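Local atomic coordinates of amine oxidase domain-containing protein (Pyrococcus furiosus, PDB entry 3NRN), a protein that is of unproven function but binds adenosine monophosphate and may act as an oxidoreductase of the flavin-containing amine oxidase family. Residues L54-H59 and G296-S301; L183-C188 and S301-S306; V234-V239 and L375-G380. All blocks are in the same frame, centred on the assembly; numbering follows the deposited sequence.

Contact 1: residues L54-H59 and G296-S301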
loop_
_atom_site.group_PDB
_atom_site.type_symbol
_atom_site.label_atom_id
_atom_site.label_comp_id
_atom_site.label_asym_id
_atom_site.label_seq_id
_atom_site.Cartn_x
_atom_site.Cartn_y
_atom_site.Cartn_z
ATOM N N LEU A 54 5.031 4.605 -4.116
ATOM C CA LEU A 54 5.810 5.228 -5.179
ATOM C C LEU A 54 4.961 5.955 -6.229
ATOM O O LEU A 54 5.176 5.773 -7.431
ATOM C CB LEU A 54 6.687 4.168 -5.857
ATOM C CG LEU A 54 7.562 3.288 -4.960
ATOM C CD1 LEU A 54 8.420 2.398 -5.830
ATOM C CD2 LEU A 54 8.437 4.145 -4.059
ATOM N N HIS A 55 4.007 6.773 -5.773
ATOM C CA HIS A 55 3.132 7.532 -6.673
ATOM C C HIS A 55 2.464 6.579 -7.645
ATOM O O HIS A 55 2.177 6.932 -8.792
ATOM C CB HIS A 55 3.968 8.556 -7.443
ATOM C CG HIS A 55 4.575 9.609 -6.569
ATOM N ND1 HIS A 55 5.815 10.159 -6.811
ATOM C CD2 HIS A 55 4.111 10.206 -5.446
ATOM C CE1 HIS A 55 6.091 11.047 -5.873
ATOM N NE2 HIS A 55 5.073 11.095 -5.034
HETATM N N MSE A 56 2.209 5.369 -7.162
HETATM C CA MSE A 56 1.636 4.305 -7.971
HETATM C C MSE A 56 0.612 3.491 -7.176
HETATM O O MSE A 56 0.687 3.400 -5.953
HETATM C CB MSE A 56 2.791 3.404 -8.439
HETATM C CG MSE A 56 2.451 2.211 -9.330
HETATM SE SE MSE A 56 3.980 1.312 -9.841
HETATM C CE MSE A 56 4.647 0.904 -8.267
ATOM N N ILE A 57 -0.347 2.913 -7.884
ATOM C CA ILE A 57 -1.374 2.084 -7.276
ATOM C C ILE A 57 -1.132 0.690 -7.858
ATOM O O ILE A 57 -0.984 0.545 -9.064
ATOM C CB ILE A 57 -2.781 2.623 -7.637
ATOM C CG1 ILE A 57 -2.927 4.046 -7.083
ATOM C CG2 ILE A 57 -3.869 1.702 -7.089
ATOM C CD1 ILE A 57 -4.222 4.751 -7.471
ATOM N N PRO A 58 -1.081 -0.352 -7.006
ATOM C CA PRO A 58 -0.839 -1.728 -7.458
ATOM C C PRO A 58 -1.661 -2.232 -8.648
ATOM O O PRO A 58 -1.142 -2.944 -9.511
ATOM C CB PRO A 58 -1.076 -2.556 -6.194
ATOM C CG PRO A 58 -0.673 -1.614 -5.098
ATOM C CD PRO A 58 -1.317 -0.318 -5.554
ATOM N N HIS A 59 -2.936 -1.875 -8.702
ATOM C CA HIS A 59 -3.779 -2.332 -9.801
ATOM C C HIS A 59 -4.297 -1.177 -10.646
ATOM O O HIS A 59 -5.312 -1.298 -11.328
ATOM C CB HIS A 59 -4.934 -3.172 -9.245
ATOM C CG HIS A 59 -4.479 -4.404 -8.524
ATOM N ND1 HIS A 59 -3.916 -5.479 -9.177
ATOM C CD2 HIS A 59 -4.444 -4.704 -7.203
ATOM C CE1 HIS A 59 -3.551 -6.388 -8.288
ATOM N NE2 HIS A 59 -3.859 -5.940 -7.084
ATOM N N GLY A 296 12.498 -4.335 -7.166
ATOM C CA GLY A 296 11.984 -3.766 -8.395
ATOM C C GLY A 296 12.031 -2.255 -8.345
ATOM O O GLY A 296 12.347 -1.671 -7.306
ATOM N N PHE A 297 11.727 -1.611 -9.465
ATOM C CA PHE A 297 11.732 -0.159 -9.502
ATOM C C PHE A 297 10.771 0.368 -10.554
ATOM O O PHE A 297 10.356 -0.366 -11.449
ATOM C CB PHE A 297 13.156 0.367 -9.755
ATOM C CG PHE A 297 13.748 -0.052 -11.079
ATOM C CD1 PHE A 297 13.449 0.645 -12.248
ATOM C CD2 PHE A 297 14.618 -1.139 -11.152
ATOM C CE1 PHE A 297 14.008 0.272 -13.468
ATOM C CE2 PHE A 297 15.183 -1.524 -12.369
ATOM C CZ PHE A 297 14.876 -0.814 -13.531
ATOM N N ASN A 298 10.404 1.639 -10.418
ATOM C CA ASN A 298 9.500 2.283 -11.359
ATOM C C ASN A 298 10.059 3.657 -11.721
ATOM O O ASN A 298 11.126 4.047 -11.239
ATOM C CB ASN A 298 8.089 2.405 -10.752
ATOM C CG ASN A 298 7.951 3.575 -9.778
ATOM O OD1 ASN A 298 8.914 3.994 -9.145
ATOM N ND2 ASN A 298 6.733 4.094 -9.651
ATOM N N GLU A 299 9.336 4.378 -12.571
ATOM C CA GLU A 299 9.744 5.708 -13.019
ATOM C C GLU A 299 8.500 6.599 -13.030
ATOM O O GLU A 299 7.926 6.878 -14.082
ATOM C CB GLU A 299 10.352 5.593 -14.419
ATOM C CG GLU A 299 10.825 6.892 -15.039
ATOM C CD GLU A 299 11.623 6.651 -16.311
ATOM O OE1 GLU A 299 12.870 6.663 -16.251
ATOM O OE2 GLU A 299 11.000 6.431 -17.367
ATOM N N PRO A 300 8.083 7.074 -11.845
ATOM C CA PRO A 300 6.902 7.930 -11.673
ATOM C C PRO A 300 6.786 9.152 -12.582
ATOM O O PRO A 300 5.679 9.537 -12.959
ATOM C CB PRO A 300 6.949 8.290 -10.184
ATOM C CG PRO A 300 8.405 8.251 -9.868
ATOM C CD PRO A 300 8.881 7.024 -10.607
ATOM N N SER A 301 7.917 9.753 -12.942
ATOM C CA SER A 301 7.906 10.930 -13.808
ATOM C C SER A 301 7.582 10.566 -15.257
ATOM O O SER A 301 7.445 11.442 -16.110
ATOM C CB SER A 301 9.263 11.636 -13.755
ATOM O OG SER A 301 10.283 10.793 -14.258
#

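Contact 2: residues L183-C188 and S301-S306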
loop_
_atom_site.group_PDB
_atom_site.type_symbol
_atom_site.label_atom_id
_atom_site.label_comp_id
_atom_site.label_asym_id
_atom_site.label_seq_id
_atom_site.Cartn_x
_atom_site.Cartn_y
_atom_site.Cartn_z
ATOM N N LEU A 183 0.296 4.792 -12.596
ATOM C CA LEU A 183 0.900 5.971 -11.990
ATOM C C LEU A 183 -0.163 7.038 -11.748
ATOM O O LEU A 183 -1.191 7.069 -12.424
ATOM C CB LEU A 183 1.991 6.532 -12.904
ATOM C CG LEU A 183 3.222 5.658 -13.162
ATOM C CD1 LEU A 183 4.190 6.401 -14.083
ATOM C CD2 LEU A 183 3.905 5.331 -11.847
ATOM N N ILE A 184 0.103 7.916 -10.786
ATOM C CA ILE A 184 -0.820 8.976 -10.417
ATOM C C ILE A 184 -0.286 10.361 -10.786
ATOM O O ILE A 184 0.755 10.781 -10.284
ATOM C CB ILE A 184 -1.064 8.982 -8.895
ATOM C CG1 ILE A 184 -1.302 7.556 -8.390
ATOM C CG2 ILE A 184 -2.247 9.874 -8.573
ATOM C CD1 ILE A 184 -1.332 7.456 -6.895
ATOM N N ARG A 185 -0.995 11.081 -11.644
ATOM C CA ARG A 185 -0.537 12.419 -12.002
ATOM C C ARG A 185 -0.615 13.256 -10.736
ATOM O O ARG A 185 -1.622 13.217 -10.013
ATOM C CB ARG A 185 -1.419 13.031 -13.097
ATOM C CG ARG A 185 -1.037 14.464 -13.473
ATOM C CD ARG A 185 -1.727 14.894 -14.767
ATOM N NE ARG A 185 -1.192 14.178 -15.922
ATOM C CZ ARG A 185 0.024 14.378 -16.423
ATOM N NH1 ARG A 185 0.830 15.282 -15.874
ATOM N NH2 ARG A 185 0.445 13.665 -17.459
ATOM N N GLY A 186 0.457 13.993 -10.458
ATOM C CA GLY A 186 0.494 14.818 -9.265
ATOM C C GLY A 186 1.027 14.062 -8.063
ATOM O O GLY A 186 1.181 14.631 -6.986
ATOM N N GLY A 187 1.316 12.777 -8.243
ATOM C CA GLY A 187 1.833 11.980 -7.143
ATOM C C GLY A 187 0.750 11.585 -6.155
ATOM O O GLY A 187 -0.431 11.846 -6.388
ATOM N N CYS A 188 1.150 10.960 -5.051
ATOM C CA CYS A 188 0.203 10.529 -4.028
ATOM C C CYS A 188 -0.637 11.685 -3.486
ATOM O O CYS A 188 -1.814 11.511 -3.175
ATOM C CB CYS A 188 0.938 9.862 -2.858
ATOM S SG CYS A 188 1.797 8.319 -3.257
ATOM N N SER A 301 7.917 9.753 -12.942
ATOM C CA SER A 301 7.906 10.930 -13.808
ATOM C C SER A 301 7.582 10.566 -15.257
ATOM O O SER A 301 7.445 11.442 -16.110
ATOM C CB SER A 301 9.263 11.636 -13.755
ATOM O OG SER A 301 10.283 10.793 -14.258
ATOM N N ALA A 302 7.464 9.273 -15.532
ATOM C CA ALA A 302 7.145 8.810 -16.876
ATOM C C ALA A 302 5.727 9.230 -17.249
ATOM O O ALA A 302 5.337 9.137 -18.411
ATOM C CB ALA A 302 7.281 7.297 -16.959
ATOM N N LEU A 303 4.958 9.675 -16.254
ATOM C CA LEU A 303 3.587 10.135 -16.482
ATOM C C LEU A 303 3.527 11.629 -16.200
ATOM O O LEU A 303 3.118 12.420 -17.049
ATOM C CB LEU A 303 2.587 9.404 -15.570
ATOM C CG LEU A 303 1.158 9.984 -15.550
ATOM C CD1 LEU A 303 0.556 9.926 -16.945
ATOM C CD2 LEU A 303 0.279 9.215 -14.574
ATOM N N ASP A 304 3.933 12.011 -14.996
ATOM C CA ASP A 304 3.935 13.410 -14.609
ATOM C C ASP A 304 5.383 13.883 -14.532
ATOM O O ASP A 304 6.094 13.563 -13.582
ATOM C CB ASP A 304 3.257 13.580 -13.251
ATOM C CG ASP A 304 3.131 15.031 -12.843
ATOM O OD1 ASP A 304 3.810 15.887 -13.458
ATOM O OD2 ASP A 304 2.361 15.313 -11.900
ATOM N N LYS A 305 5.811 14.648 -15.533
ATOM C CA LYS A 305 7.180 15.148 -15.588
ATOM C C LYS A 305 7.508 16.160 -14.497
ATOM O O LYS A 305 8.673 16.328 -14.133
ATOM C CB LYS A 305 7.465 15.778 -16.954
ATOM C CG LYS A 305 8.950 16.007 -17.216
ATOM C CD LYS A 305 9.195 16.959 -18.382
ATOM C CE LYS A 305 8.770 18.381 -18.034
ATOM N NZ LYS A 305 9.102 19.351 -19.115
ATOM N N SER A 306 6.489 16.839 -13.977
ATOM C CA SER A 306 6.701 17.837 -12.932
ATOM C C SER A 306 7.186 17.179 -11.644
ATOM O O SER A 306 7.656 17.856 -10.729
ATOM C CB SER A 306 5.407 18.599 -12.649
ATOM O OG SER A 306 4.447 17.753 -12.040
HETATM O O HOH W 1 3.065 9.914 -12.421
#

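Contact 3: residues V234-V239 and L375-G380. With AMP (adenosine monophosphate), chain B.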
loop_
_atom_site.group_PDB
_atom_site.type_symbol
_atom_site.label_atom_id
_atom_site.label_comp_id
_atom_site.label_asym_id
_atom_site.label_seq_id
_atom_site.Cartn_x
_atom_site.Cartn_y
_atom_site.Cartn_z
ATOM N N VAL A 234 -19.396 6.234 16.097
ATOM C CA VAL A 234 -18.439 5.302 15.531
ATOM C C VAL A 234 -17.070 5.978 15.457
ATOM O O VAL A 234 -16.967 7.176 15.186
ATOM C CB VAL A 234 -18.852 4.865 14.102
ATOM C CG1 VAL A 234 -17.687 4.182 13.409
ATOM C CG2 VAL A 234 -20.036 3.911 14.174
ATOM N N ALA A 235 -16.022 5.206 15.712
ATOM C CA ALA A 235 -14.663 5.722 15.652
ATOM C C ALA A 235 -13.883 4.884 14.645
ATOM O O ALA A 235 -13.927 3.651 14.693
ATOM C CB ALA A 235 -14.005 5.642 17.032
ATOM N N ILE A 236 -13.185 5.550 13.728
ATOM C CA ILE A 236 -12.382 4.856 12.725
ATOM C C ILE A 236 -10.912 5.147 13.001
ATOM O O ILE A 236 -10.455 6.285 12.866
ATOM C CB ILE A 236 -12.698 5.337 11.286
ATOM C CG1 ILE A 236 -14.171 5.079 10.952
ATOM C CG2 ILE A 236 -11.769 4.639 10.288
ATOM C CD1 ILE A 236 -14.607 3.642 11.088
ATOM N N SER A 237 -10.167 4.119 13.382
ATOM C CA SER A 237 -8.751 4.298 13.665
ATOM C C SER A 237 -7.877 3.962 12.460
ATOM O O SER A 237 -7.973 2.881 11.888
ATOM C CB SER A 237 -8.330 3.434 14.856
ATOM O OG SER A 237 -6.975 3.682 15.194
ATOM N N ASN A 238 -7.021 4.901 12.080
ATOM C CA ASN A 238 -6.117 4.704 10.952
ATOM C C ASN A 238 -4.691 4.695 11.501
ATOM O O ASN A 238 -3.738 5.011 10.790
ATOM C CB ASN A 238 -6.311 5.846 9.945
ATOM C CG ASN A 238 -5.507 5.662 8.667
ATOM O OD1 ASN A 238 -5.260 4.540 8.204
ATOM N ND2 ASN A 238 -5.124 6.771 8.073
ATOM N N VAL A 239 -4.558 4.300 12.768
ATOM C CA VAL A 239 -3.264 4.284 13.449
ATOM C C VAL A 239 -2.617 2.899 13.709
ATOM O O VAL A 239 -1.599 2.799 14.394
ATOM C CB VAL A 239 -3.387 5.089 14.784
ATOM C CG1 VAL A 239 -2.077 5.111 15.530
ATOM C CG2 VAL A 239 -3.808 6.525 14.470
ATOM N N LEU A 375 -13.303 0.600 14.645
ATOM C CA LEU A 375 -12.730 -0.273 13.627
ATOM C C LEU A 375 -11.390 0.277 13.180
ATOM O O LEU A 375 -11.119 1.467 13.307
ATOM C CB LEU A 375 -13.655 -0.392 12.412
ATOM C CG LEU A 375 -15.046 -0.987 12.626
ATOM C CD1 LEU A 375 -15.719 -1.140 11.269
ATOM C CD2 LEU A 375 -14.949 -2.342 13.340
ATOM N N VAL A 376 -10.557 -0.599 12.645
ATOM C CA VAL A 376 -9.230 -0.217 12.182
ATOM C C VAL A 376 -9.137 -0.272 10.659
ATOM O O VAL A 376 -9.597 -1.233 10.042
ATOM C CB VAL A 376 -8.159 -1.174 12.783
ATOM C CG1 VAL A 376 -6.788 -0.931 12.139
ATOM C CG2 VAL A 376 -8.077 -0.976 14.285
ATOM N N VAL A 377 -8.570 0.768 10.050
ATOM C CA VAL A 377 -8.368 0.776 8.599
ATOM C C VAL A 377 -6.941 1.240 8.364
ATOM O O VAL A 377 -6.320 1.802 9.275
ATOM C CB VAL A 377 -9.349 1.721 7.836
ATOM C CG1 VAL A 377 -10.787 1.275 8.072
ATOM C CG2 VAL A 377 -9.143 3.181 8.263
ATOM N N GLY A 378 -6.434 1.022 7.149
ATOM C CA GLY A 378 -5.068 1.398 6.833
ATOM C C GLY A 378 -4.220 0.137 6.699
ATOM O O GLY A 378 -4.761 -0.963 6.565
ATOM N N ASP A 379 -2.900 0.286 6.726
ATOM C CA ASP A 379 -1.988 -0.855 6.606
ATOM C C ASP A 379 -2.215 -1.921 7.673
ATOM O O ASP A 379 -1.724 -3.041 7.553
ATOM C CB ASP A 379 -0.530 -0.392 6.685
ATOM C CG ASP A 379 0.156 -0.401 5.337
ATOM O OD1 ASP A 379 0.118 -1.451 4.663
ATOM O OD2 ASP A 379 0.738 0.635 4.953
ATOM N N GLY A 380 -2.944 -1.563 8.725
ATOM C CA GLY A 380 -3.209 -2.514 9.785
ATOM C C GLY A 380 -4.354 -3.440 9.435
ATOM O O GLY A 380 -4.691 -4.343 10.200
HETATM P P AMP B . -0.630 6.271 7.862
HETATM O O1P AMP B . -1.942 5.518 7.951
HETATM O O2P AMP B . 0.419 5.560 8.713
HETATM O O3P AMP B . -0.238 6.664 6.493
HETATM O "O5'" AMP B . -1.034 7.564 8.712
HETATM C "C5'" AMP B . -1.709 7.399 9.965
HETATM C "C4'" AMP B . -1.853 8.832 10.460
HETATM O "O4'" AMP B . -2.146 8.880 11.859
HETATM C "C3'" AMP B . -0.622 9.698 10.249
HETATM O "O3'" AMP B . -1.113 10.835 9.509
HETATM C "C2'" AMP B . -0.195 10.051 11.689
HETATM O "O2'" AMP B . 0.420 11.341 11.874
HETATM C "C1'" AMP B . -1.539 10.011 12.394
HETATM N N9 AMP B . -1.491 9.655 13.826
HETATM C C8 AMP B . -0.709 8.719 14.425
HETATM N N7 AMP B . -1.026 8.635 15.744
HETATM C C5 AMP B . -2.059 9.460 15.963
HETATM C C6 AMP B . -2.845 9.830 17.148
HETATM N N6 AMP B . -2.544 9.243 18.339
HETATM N N1 AMP B . -3.833 10.739 16.964
HETATM C C2 AMP B . -4.117 11.268 15.723
HETATM N N3 AMP B . -3.400 11.019 14.598
HETATM C C4 AMP B . -2.377 10.135 14.693
#

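Contact 1: residues L54-H59 and G296-S301
A side-chain amide meeting a main-chain carbonyl ties the edge of the small antiparallel sheet to the large mixed sheet: Asn298, at the end of strand 296-298, reaches Leu54, just ahead of strand 56-57. Asn298 ND2 donates to Leu54 O over 3.2 Å, in the carbonyl plane and with an N-H...O angle of 146°, a moderately bent bond. The acceptor lies 16° out of the amide plane of Asn298. The first torsion of Asn298 (chi1 80°) sets CG between the backbone N and the carbonyl carbon and turns the amide to the 54-59 side. The OD1 end lies against carbon, Asn298 OD1 being 3.7 Å from Leu54 CD1. Met56, modelled as selenomethionine, runs counter to the Asn298 side chain; its own chain, extended as far as SE, bends at its last torsion, and SE comes 3.9 Å from Asn298 ND2. Leu54 CB and Met56 SE thus touch the amide nitrogen from two directions about a right angle apart. Beside it, the His55 ring meets Pro300 at its edge, with ND1 4.0 Å from Pro300 CB. This apolar neighbour gives ND1 nothing to bond with, and this buried nitrogen has no polar partner in the model; NE2, by contrast, makes a weak hydrogen bond to Leu49 O. All five touching residues are buried. The backbone of Asn298 is hydrogen-bonded to Met316 of strand 312-320, whose side chain also packs on Leu54, whereas Phe297 bonds to Val287 of strand 286-288. His55 in turn pairs through its backbone with Ile184, so the contact joins the mixed sheet, through 296-298, to the antiparallel sheet, where 56-57 is the edge strand beside 182-184.

Contact 2: residues L183-C188 and S301-S306
The guanidinium of Arg185 and the carboxylate of Asp304 meet with their planes 40° apart, neither stacked nor coplanar, and their side chains run roughly perpendicular. Leu303 O and Asp304 CG both approach the guanidinium obliquely, the carbonyl oxygen lying 3.0 Å from NH2. The charge pairing with Asp304 is long, NH1 to OD1 3.9 Å; the stronger partner of Arg185 is Glu77, which takes NE in a salt bridge. A bend at chi3 of an otherwise extended Arg185 chain carries its end over residues 303 and 304. The carboxylate divides its oxygens between two backbones. OD2 accepts from Gly186 N at 2.7 Å through its anti lone pair, at an N-H...O angle of 135°. OD1 takes Ser306 N from 2.9 Å, on its anti side but well out of the carboxylate plane, closing an Asx turn. Asp304 CG stands anti to its own nitrogen (chi1 -176°), which carries the carboxylate across to Gly186. That glycine belongs to a type II turn from Ile184 to Gly187, whose central peptide thus presents its N-H to Asp304. Apolar packing flanks this polar patch: Leu183 and Leu303 lie alongside one another, pointing opposite ways, with Leu303 CD2 3.6 Å from Leu183 CB and 3.4 Å from Leu183 O, and Leu303 CB 3.7 Å from Leu183 CD1. A water weakly bridges Ile184 O and Asp304 N. The contact thus fastens the turn after strand 182-184 to the loop before strand 312-320, away from the AMP site. With two backbone N-H donors and a nearby arginine, Asp304 is probably anionic and links turn and loop through its two oxygens, while the solvent-exposed side chain of Arg185 adds a weaker electrostatic link.

Contact 3: residues V234-V239 and L375-G380
Just beyond the last beta bridge, Asn238 and Val377 come together through a C-H donor: Asn238 CA points its hydrogen at Val377 O, 3.4 Å away with an angle at H of 167°. Here strand 234-237 ends and residues 238-239 turn to the nucleotide. Before that point the strands are in regular parallel register, Ile236 opposite Leu375 and Ser237 opposite Val376. Leu375 N donates to Ala235 O (3.1 Å), Ser237 N to Leu375 O (2.8 Å) and Val377 N to Ser237 O (2.9 Å). The pair lies at one side of the five-stranded parallel sheet, with 374-376 outermost and strand 2-6 beyond 234-237; the glycine-rich turn after 2-6 fits a Rossmann-type dinucleotide-binding fold. On the face of Ile236 and Leu375, Ile236 CG2 packs 3.6 Å from Val377 CG2, crossing it obliquely. With CG1 of Ile236 beside the backbone N (chi1 -60°), CG2 stands anti to that N and turns to Val377; helix 388-402 covers Leu375 and Val377. Ser237 OG, on the other face, is bonded to Thr244. Val239 sets both methyls against the adenine of AMP, CG1 and CG2 each 3.7 Å from N7.

In the fold
Contacts 1 and 2 are neighbours, their centres 9 Å apart. They share Ser301, and strands 56-57 and 182-184 lie side by side in the antiparallel sheet, joined by a probable hydrogen bond from Ile184 N to His55 O. Contact 3 lies apart in the parallel sheet at the AMP site, its centre 25 Å from that of contact 1 and 28 Å from that of contact 2, without touching either. Along the chain the order is 54-59, 183-188, 234-239, 296-301, 301-306, 375-380, so every pair of contacts interleaves. The chain therefore passes repeatedly between the nucleotide-binding sheet and the region of the other two sheets.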